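Local coordinates for protein 3-methyladenine dna-glycosylase (Archaeoglobus fulgidus, PDB 2JHN) that belongs, as an archaeal AlkA, to the helix-hairpin-helix superfamily of base excision DNA repair proteins and also carries a TATA-box-binding-protein-like domain, at residues M16-L21 and Y280-D285; Y89-M92 and K97-M100; A223-S228 and A238-V243. The protein carries 1 engineered substitution. All coordinates share one frame; numbering follows the deposited sequence. Where two conformers were deposited one is given.

Contacts 1 and 3 lie in the interior, whereas contact 2 sits about 22 Å from the chain's centre and is only partly buried. Helix 274-287 joins the set: in contact 1 it meets the TATA-box-binding-protein-like domain, through Tyr-280 it touches Tyr-89 and Met-92 of contact 2, and through Phe-282 and Asp-285 it reaches contact 3. Contacts 2 and 3 do not touch each other. Their chemistry differs with place. Contact 1 matches aromatic and aliphatic groups between segments distant in sequence; contact 2 folds two consecutive helices together over a leucine; contact 3 gathers carboxylates, two of them buried, which water, arginines and a helix start accommodate.

Contact 1: residues M16-L21 and Y280-D285; sequences MKFFVL and YLFLYD. With NA (sodium ion), chain F.
Phe-18, in the chain close to helix 12-17 of the TATA-box-binding-protein-like domain, meets Phe-282 and Leu-283 on helix 274-287, so one ring links the TATA-box-binding-protein-like part of this AlkA to helix 274-287. It illustrates how one aromatic side chain can bring together segments more than 250 residues apart. The ring swings away from its own backbone N, with CG anti to that atom (chi1 -164°), which carries CZ and CD1 to the helix. Its two partners approach differently. Phe-282 comes in at the edge: its CD2 lies near the plane of the Phe-18 ring, 4.1 Å from Phe-18 CZ, and the two side chains cross obliquely. Leu-283 runs at about a right angle to the phenylalanine and offers its isopropyl end to the ring atom nearer the backbone, with Leu-283 CD2 3.8 Å and Leu-283 CG 4.0 Å from Phe-18 CD1. Two ring positions one atom apart, CZ and CD1, are thus divided between an aromatic and an aliphatic partner, and the junction is apolar between these two segments. The same helix supplies more partners, for the Phe-18 ring also meets that of Phe-279, their planes inclined by about 10°, and Arg-286 makes a cation-pi contact with it. A bound glycerol lies about 4 Å from the Phe-18 side chain, between nearest atoms. Three residues along the chain, the backbone turns to a sodium ion that Leu-24, Thr-26 and Asp-28 also bind; here Leu-21 O coordinates the sodium at 2.5 Å.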
loop_
_atom_site.group_PDB
_atom_site.type_symbol
_atom_site.label_atom_id
_atom_site.label_comp_id
_atom_site.label_asym_id
_atom_site.label_seq_id
_atom_site.Cartn_x
_atom_site.Cartn_y
_atom_site.Cartn_z
ATOM N N MET A 16 1.587 -10.843 -5.093
ATOM C CA MET A 16 2.559 -11.065 -4.011
ATOM C C MET A 16 3.938 -10.433 -4.282
ATOM O O MET A 16 4.618 -10.006 -3.346
ATOM C CB MET A 16 2.661 -12.565 -3.682
ATOM C CG MET A 16 1.359 -13.195 -3.206
ATOM S SD MET A 16 0.708 -12.400 -1.703
ATOM C CE MET A 16 -0.571 -11.343 -2.392
ATOM N N LYS A 17 4.336 -10.372 -5.552
ATOM C CA LYS A 17 5.608 -9.753 -5.947
ATOM C C LYS A 17 5.643 -8.280 -5.571
ATOM O O LYS A 17 6.718 -7.688 -5.425
ATOM C CB LYS A 17 5.830 -9.890 -7.452
ATOM C CG LYS A 17 6.783 -11.013 -7.867
ATOM C CD LYS A 17 6.801 -11.149 -9.397
ATOM C CE LYS A 17 6.840 -9.784 -10.064
ATOM N NZ LYS A 17 8.212 -9.322 -10.282
ATOM N N PHE A 18 4.464 -7.687 -5.405
ATOM C CA PHE A 18 4.376 -6.282 -5.030
ATOM C C PHE A 18 5.010 -6.012 -3.671
ATOM O O PHE A 18 5.500 -4.918 -3.446
ATOM C CB PHE A 18 2.926 -5.786 -5.040
ATOM C CG PHE A 18 2.809 -4.297 -5.043
ATOM C CD1 PHE A 18 2.940 -3.580 -6.232
ATOM C CD2 PHE A 18 2.544 -3.608 -3.853
ATOM C CE1 PHE A 18 2.839 -2.194 -6.239
ATOM C CE2 PHE A 18 2.427 -2.201 -3.852
ATOM C CZ PHE A 18 2.582 -1.504 -5.042
ATOM N N PHE A 19 5.003 -7.020 -2.791
ATOM C CA PHE A 19 5.629 -6.954 -1.478
ATOM C C PHE A 19 7.149 -7.015 -1.609
ATOM O O PHE A 19 7.701 -7.892 -2.277
ATOM C CB PHE A 19 5.122 -8.078 -0.565
ATOM C CG PHE A 19 3.656 -7.951 -0.197
ATOM C CD1 PHE A 19 3.235 -6.974 0.725
ATOM C CD2 PHE A 19 2.711 -8.777 -0.763
ATOM C CE1 PHE A 19 1.890 -6.846 1.081
ATOM C CE2 PHE A 19 1.335 -8.651 -0.418
ATOM C CZ PHE A 19 0.937 -7.689 0.507
ATOM N N VAL A 20 7.819 -6.081 -0.951
ATOM C CA VAL A 20 9.243 -5.884 -1.165
ATOM C C VAL A 20 10.096 -6.840 -0.312
ATOM O O VAL A 20 11.129 -7.340 -0.767
ATOM C CB VAL A 20 9.563 -4.365 -1.038
ATOM C CG1 VAL A 20 10.706 -4.069 -0.075
ATOM C CG2 VAL A 20 9.746 -3.752 -2.431
ATOM N N LEU A 21 9.630 -7.125 0.897
ATOM C CA LEU A 21 10.309 -8.050 1.805
ATOM C C LEU A 21 9.290 -9.036 2.375
ATOM O O LEU A 21 8.882 -8.914 3.535
ATOM C CB LEU A 21 10.991 -7.279 2.941
ATOM C CG LEU A 21 12.266 -6.513 2.604
ATOM C CD1 LEU A 21 12.529 -5.495 3.701
ATOM C CD2 LEU A 21 13.445 -7.470 2.451
ATOM N N TYR A 280 1.378 -0.064 -11.358
ATOM C CA TYR A 280 2.167 -0.577 -12.515
ATOM C C TYR A 280 3.494 0.183 -12.677
ATOM O O TYR A 280 4.504 -0.434 -12.999
ATOM C CB TYR A 280 1.351 -0.524 -13.823
ATOM C CG TYR A 280 0.266 -1.605 -13.896
ATOM C CD1 TYR A 280 -0.955 -1.422 -13.254
ATOM C CD2 TYR A 280 0.482 -2.813 -14.600
ATOM C CE1 TYR A 280 -1.965 -2.416 -13.278
ATOM C CE2 TYR A 280 -0.535 -3.808 -14.669
ATOM C CZ TYR A 280 -1.748 -3.600 -13.995
ATOM O OH TYR A 280 -2.727 -4.550 -14.018
ATOM N N LEU A 281 3.487 1.502 -12.444
ATOM C CA LEU A 281 4.714 2.321 -12.514
ATOM C C LEU A 281 5.691 1.950 -11.375
ATOM O O LEU A 281 6.902 1.899 -11.596
ATOM C CB LEU A 281 4.394 3.823 -12.500
ATOM C CG LEU A 281 3.606 4.368 -13.695
ATOM C CD1 LEU A 281 3.239 5.830 -13.482
ATOM C CD2 LEU A 281 4.376 4.204 -15.037
ATOM N N PHE A 282 5.174 1.667 -10.177
ATOM C CA PHE A 282 6.046 1.191 -9.087
ATOM C C PHE A 282 6.712 -0.136 -9.486
ATOM O O PHE A 282 7.910 -0.321 -9.280
ATOM C CB PHE A 282 5.280 0.955 -7.776
ATOM C CG PHE A 282 4.808 2.223 -7.075
ATOM C CD1 PHE A 282 5.557 3.412 -7.105
ATOM C CD2 PHE A 282 3.622 2.192 -6.358
ATOM C CE1 PHE A 282 5.078 4.584 -6.411
ATOM C CE2 PHE A 282 3.146 3.320 -5.667
ATOM C CZ PHE A 282 3.885 4.519 -5.709
ATOM N N LEU A 283 5.933 -1.066 -10.029
ATOM C CA LEU A 283 6.504 -2.350 -10.457
ATOM C C LEU A 283 7.586 -2.138 -11.531
ATOM O O LEU A 283 8.632 -2.759 -11.487
ATOM C CB LEU A 283 5.415 -3.274 -10.998
ATOM C CG LEU A 283 4.400 -3.817 -9.995
ATOM C CD1 LEU A 283 3.213 -4.405 -10.737
ATOM C CD2 LEU A 283 5.084 -4.832 -9.093
ATOM N N TYR A 284 7.289 -1.271 -12.496
ATOM C CA TYR A 284 8.175 -0.938 -13.624
ATOM C C TYR A 284 9.475 -0.337 -13.119
ATOM O O TYR A 284 10.573 -0.742 -13.527
ATOM C CB TYR A 284 7.457 0.050 -14.548
ATOM C CG TYR A 284 8.123 0.247 -15.880
ATOM C CD1 TYR A 284 8.104 -0.758 -16.838
ATOM C CD2 TYR A 284 8.757 1.434 -16.186
ATOM C CE1 TYR A 284 8.705 -0.579 -18.062
ATOM C CE2 TYR A 284 9.360 1.627 -17.418
ATOM C CZ TYR A 284 9.328 0.614 -18.347
ATOM O OH TYR A 284 9.938 0.784 -19.564
ATOM N N ASP A 285 9.355 0.619 -12.206
ATOM C CA ASP A 285 10.530 1.231 -11.591
ATOM C C ASP A 285 11.370 0.231 -10.787
ATOM O O ASP A 285 12.608 0.293 -10.816
ATOM C CB ASP A 285 10.129 2.407 -10.699
ATOM C CG ASP A 285 11.353 3.166 -10.147
ATOM O OD1 ASP A 285 12.212 3.635 -10.958
ATOM O OD2 ASP A 285 11.441 3.279 -8.904
HETATM NA NA NA F . 6.585 -8.794 4.645
HETATM O O HOH W 1 5.778 -7.998 2.874
#

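Contact 2: residues Y89-M92 and K97-M100; sequences YRFM and KLRM
Met-92, late in helix 86-93, lies across Leu-98 of helix 96-104 at about a right angle, and its course shows how a flexible thioether can fill the angle between consecutive helices. CB begins the contact, 3.9 Å from Leu-98 CB. CG continues beside the same carbon, with Met-92 CG 4.1 Å from Leu-98 CB. The chain is extended as far as SD, but a bend at the last torsion (chi3 84°) turns the methyl group toward the second helix. There Met-92 CE rests 3.5 Å from Leu-98 O, and it also packs against the ring of Tyr-280 on helix 274-287. The backbone of Met-92 is close as well, its O lying 3.3 Å from Leu-98 CB. Leu-98 is in turn approached from a second side chain, with Phe-91 CE2 3.8 Å from Leu-98 CD1; the CG of Phe-91 lies anti to the backbone N (chi1 -179°), which carries the ring toward Leu-98. Ile-277 of helix 274-287 touches both Phe-91 and Leu-98, adding a third helix to this apolar cluster. At the polar margin, Arg-99 NH1 hydrogen-bonds to Asp-93 O, just beyond Met-92. Asp-95 OD1 accepts a hydrogen bond from Leu-98 N near the start of helix 96-104. The arrangement is that of two consecutive helices, 86-93 and 96-104, joined by a short connection, their apolar side chains packed together and against helix 274-287.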
loop_
_atom_site.group_PDB
_atom_site.type_symbol
_atom_site.label_atom_id
_atom_site.label_comp_id
_atom_site.label_asym_id
_atom_site.label_seq_id
_atom_site.Cartn_x
_atom_site.Cartn_y
_atom_site.Cartn_z
ATOM N N TYR A 89 -8.216 -2.588 -18.058
ATOM C CA TYR A 89 -7.424 -3.258 -19.086
ATOM C C TYR A 89 -7.768 -2.731 -20.478
ATOM O O TYR A 89 -6.873 -2.509 -21.302
ATOM C CB TYR A 89 -7.640 -4.761 -19.012
ATOM C CG TYR A 89 -6.851 -5.494 -17.929
ATOM C CD1 TYR A 89 -5.796 -4.885 -17.228
ATOM C CD2 TYR A 89 -7.139 -6.823 -17.653
ATOM C CE1 TYR A 89 -5.071 -5.611 -16.259
ATOM C CE2 TYR A 89 -6.430 -7.544 -16.707
ATOM C CZ TYR A 89 -5.407 -6.934 -16.011
ATOM O OH TYR A 89 -4.727 -7.687 -15.092
ATOM N N ARG A 90 -9.060 -2.544 -20.735
ATOM C CA ARG A 90 -9.530 -1.912 -21.990
ATOM C C ARG A 90 -8.865 -0.548 -22.207
ATOM O O ARG A 90 -8.371 -0.230 -23.312
ATOM C CB ARG A 90 -11.052 -1.769 -21.938
ATOM C CG ARG A 90 -11.732 -1.511 -23.265
ATOM C CD ARG A 90 -13.251 -1.510 -23.096
ATOM N NE ARG A 90 -13.709 -2.845 -22.706
ATOM C CZ ARG A 90 -14.356 -3.152 -21.581
ATOM N NH1 ARG A 90 -14.672 -2.217 -20.683
ATOM N NH2 ARG A 90 -14.706 -4.419 -21.369
ATOM N N PHE A 91 -8.838 0.256 -21.148
ATOM C CA PHE A 91 -8.228 1.588 -21.167
ATOM C C PHE A 91 -6.717 1.529 -21.432
ATOM O O PHE A 91 -6.188 2.265 -22.261
ATOM C CB PHE A 91 -8.556 2.317 -19.849
ATOM C CG PHE A 91 -7.987 3.712 -19.758
ATOM C CD1 PHE A 91 -8.762 4.821 -20.116
ATOM C CD2 PHE A 91 -6.681 3.916 -19.333
ATOM C CE1 PHE A 91 -8.235 6.107 -20.028
ATOM C CE2 PHE A 91 -6.139 5.194 -19.242
ATOM C CZ PHE A 91 -6.928 6.299 -19.594
ATOM N N MET A 92 -6.007 0.647 -20.728
ATOM C CA MET A 92 -4.575 0.512 -20.942
ATOM C C MET A 92 -4.242 0.111 -22.404
ATOM O O MET A 92 -3.231 0.550 -22.955
ATOM C CB MET A 92 -3.978 -0.486 -19.930
ATOM C CG MET A 92 -4.019 0.091 -18.506
ATOM S SD MET A 92 -3.389 -1.067 -17.272
ATOM C CE MET A 92 -1.657 -0.700 -17.448
ATOM N N LYS A 97 2.168 2.607 -24.668
ATOM C CA LYS A 97 2.979 2.449 -23.451
ATOM C C LYS A 97 2.212 1.788 -22.289
ATOM O O LYS A 97 2.765 0.909 -21.611
ATOM C CB LYS A 97 3.621 3.795 -23.074
ATOM C CG LYS A 97 4.662 4.301 -24.116
ATOM C CD LYS A 97 5.614 3.161 -24.544
ATOM C CE LYS A 97 6.706 3.583 -25.531
ATOM N NZ LYS A 97 6.186 4.225 -26.764
ATOM N N LEU A 98 0.952 2.173 -22.047
ATOM C CA LEU A 98 0.141 1.450 -21.052
ATOM C C LEU A 98 -0.056 -0.018 -21.401
ATOM O O LEU A 98 -0.031 -0.882 -20.509
ATOM C CB LEU A 98 -1.209 2.113 -20.791
ATOM C CG LEU A 98 -1.103 3.536 -20.232
ATOM C CD1 LEU A 98 -2.516 4.174 -20.035
ATOM C CD2 LEU A 98 -0.270 3.571 -18.941
ATOM N N ARG A 99 -0.241 -0.303 -22.693
ATOM C CA ARG A 99 -0.426 -1.678 -23.140
ATOM C C ARG A 99 0.823 -2.526 -22.855
ATOM O O ARG A 99 0.705 -3.686 -22.456
ATOM C CB ARG A 99 -0.740 -1.716 -24.642
ATOM C CG ARG A 99 -1.246 -3.075 -25.121
ATOM C CD ARG A 99 -1.934 -2.930 -26.489
ATOM N NE ARG A 99 -0.969 -2.555 -27.515
ATOM C CZ ARG A 99 -0.915 -1.366 -28.118
ATOM N NH1 ARG A 99 -1.807 -0.432 -27.815
ATOM N NH2 ARG A 99 0.023 -1.120 -29.041
ATOM N N MET A 100 1.988 -1.912 -23.067
ATOM C CA MET A 100 3.320 -2.440 -22.760
ATOM C C MET A 100 3.491 -2.790 -21.268
ATOM O O MET A 100 4.043 -3.844 -20.915
ATOM C CB MET A 100 4.335 -1.373 -23.165
ATOM C CG MET A 100 5.768 -1.817 -23.344
ATOM S SD MET A 100 6.653 -0.545 -24.256
ATOM C CE MET A 100 6.144 -0.889 -25.929
#

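Contact 3: residues A223-S228 and A238-V243; sequences AELVLS and ADDLGV
Within 223-228, Glu-224 is the first to engage 238-243, where it meets Asp-239 largely through a water. Its side chain runs out fully extended beyond CG, bringing OE1 to 4.4 Å from Asp-239 OD2, a close approach of like charges. The ordered water eases it by donating to both carboxylates, at 2.8 Å from Glu-224 OE1 and 2.8 Å from Asp-239 OD2, while accepting from Asp-239 N at 3.0 Å. Arginines flank the carboxylates: Arg-263 forms salt bridges with the same two oxygens, and Arg-220 with Glu-224 OE2. Next comes Leu-225, whose CD1 lies 4.2 Å from Asp-240 OD1. This helix is the second of the helix-hairpin-helix motif, following helix 205-213; the end of that helix and the hairpin after it bind a sodium ion through Thr-213, Phe-215 and Ile-218. Across from Leu-225, Asp-240 is the N-cap of helix 241-251: its OD2 uses the anti lone pair to accept from Val-243 N at 3.2 Å (152° at the hydrogen), and Trp-221 NE1 binds its OD1. Further along, the hydroxyl of Ser-228 turns back on its own helix, with OG 2.9 Å from Glu-224 O.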
loop_
_atom_site.group_PDB
_atom_site.type_symbol
_atom_site.label_atom_id
_atom_site.label_comp_id
_atom_site.label_asym_id
_atom_site.label_seq_id
_atom_site.Cartn_x
_atom_site.Cartn_y
_atom_site.Cartn_z
ATOM N N ALA A 223 1.625 13.788 1.235
ATOM C CA ALA A 223 0.157 13.891 1.279
ATOM C C ALA A 223 -0.446 13.165 0.046
ATOM O O ALA A 223 -1.410 12.366 0.170
ATOM C CB ALA A 223 -0.299 15.380 1.374
ATOM N N GLU A 224 0.132 13.419 -1.126
ATOM C CA GLU A 224 -0.352 12.764 -2.365
ATOM C C GLU A 224 -0.109 11.260 -2.366
ATOM O O GLU A 224 -0.972 10.500 -2.852
ATOM C CB GLU A 224 0.207 13.424 -3.629
ATOM C CG GLU A 224 -0.257 14.889 -3.766
ATOM C CD GLU A 224 0.220 15.559 -5.030
ATOM O OE1 GLU A 224 1.183 15.043 -5.668
ATOM O OE2 GLU A 224 -0.409 16.600 -5.388
ATOM N N LEU A 225 1.026 10.830 -1.838
ATOM C CA LEU A 225 1.290 9.380 -1.681
ATOM C C LEU A 225 0.228 8.743 -0.750
ATOM O O LEU A 225 -0.383 7.727 -1.090
ATOM C CB LEU A 225 2.707 9.147 -1.144
ATOM C CG LEU A 225 3.287 7.743 -1.167
ATOM C CD1 LEU A 225 3.416 7.310 -2.646
ATOM C CD2 LEU A 225 4.674 7.809 -0.476
ATOM N N VAL A 226 -0.036 9.374 0.390
ATOM C CA VAL A 226 -1.092 8.867 1.317
ATOM C C VAL A 226 -2.432 8.786 0.607
ATOM O O VAL A 226 -3.107 7.755 0.666
ATOM C CB VAL A 226 -1.196 9.722 2.587
ATOM C CG1 VAL A 226 -2.515 9.418 3.371
ATOM C CG2 VAL A 226 0.050 9.492 3.477
ATOM N N LEU A 227 -2.816 9.874 -0.067
ATOM C CA LEU A 227 -4.086 9.945 -0.750
ATOM C C LEU A 227 -4.283 8.758 -1.716
ATOM O O LEU A 227 -5.339 8.145 -1.740
ATOM C CB LEU A 227 -4.218 11.276 -1.507
ATOM C CG LEU A 227 -4.744 12.405 -0.573
ATOM C CD1 LEU A 227 -4.408 13.766 -1.131
ATOM C CD2 LEU A 227 -6.257 12.261 -0.447
ATOM N N SER A 228 -3.252 8.444 -2.467
ATOM C CA SER A 228 -3.349 7.378 -3.483
ATOM C C SER A 228 -3.172 5.978 -2.878
ATOM O O SER A 228 -4.013 5.087 -3.102
ATOM C CB SER A 228 -2.330 7.619 -4.596
ATOM O OG SER A 228 -1.026 7.832 -4.094
ATOM N N ALA A 238 3.205 12.994 -8.366
ATOM C CA ALA A 238 4.188 13.234 -9.427
ATOM C C ALA A 238 5.594 13.605 -8.922
ATOM O O ALA A 238 6.589 13.451 -9.658
ATOM C CB ALA A 238 3.629 14.309 -10.389
ATOM N N ASP A 239 5.693 14.103 -7.685
ATOM C CA ASP A 239 7.009 14.386 -7.080
ATOM C C ASP A 239 7.784 13.117 -6.720
ATOM O O ASP A 239 8.979 13.173 -6.480
ATOM C CB ASP A 239 6.899 15.306 -5.846
ATOM C CG ASP A 239 6.305 16.652 -6.183
ATOM O OD1 ASP A 239 7.004 17.453 -6.858
ATOM O OD2 ASP A 239 5.131 16.901 -5.797
ATOM N N ASP A 240 7.109 11.966 -6.677
ATOM C CA ASP A 240 7.790 10.729 -6.308
ATOM C C ASP A 240 8.900 10.440 -7.343
ATOM O O ASP A 240 8.635 10.419 -8.553
ATOM C CB ASP A 240 6.771 9.571 -6.196
ATOM C CG ASP A 240 7.388 8.313 -5.593
ATOM O OD1 ASP A 240 7.206 8.073 -4.374
ATOM O OD2 ASP A 240 8.076 7.582 -6.340
ATOM N N LEU A 241 10.137 10.261 -6.877
ATOM C CA LEU A 241 11.282 10.037 -7.793
ATOM C C LEU A 241 11.180 8.743 -8.617
ATOM O O LEU A 241 11.541 8.725 -9.781
ATOM C CB LEU A 241 12.602 10.074 -7.030
ATOM C CG LEU A 241 13.120 11.511 -7.076
ATOM C CD1 LEU A 241 13.017 12.201 -5.727
ATOM C CD2 LEU A 241 14.545 11.491 -7.594
ATOM N N GLY A 242 10.679 7.678 -8.002
ATOM C CA GLY A 242 10.364 6.462 -8.737
ATOM C C GLY A 242 9.322 6.656 -9.823
ATOM O O GLY A 242 9.452 6.105 -10.930
ATOM N N VAL A 243 8.282 7.437 -9.523
ATOM C CA VAL A 243 7.254 7.754 -10.513
ATOM C C VAL A 243 7.853 8.542 -11.683
ATOM O O VAL A 243 7.590 8.230 -12.847
ATOM C CB VAL A 243 6.054 8.516 -9.869
ATOM C CG1 VAL A 243 5.096 9.065 -10.933
ATOM C CG2 VAL A 243 5.294 7.593 -8.896
HETATM O O HOH W 2 3.878 14.479 -5.344
#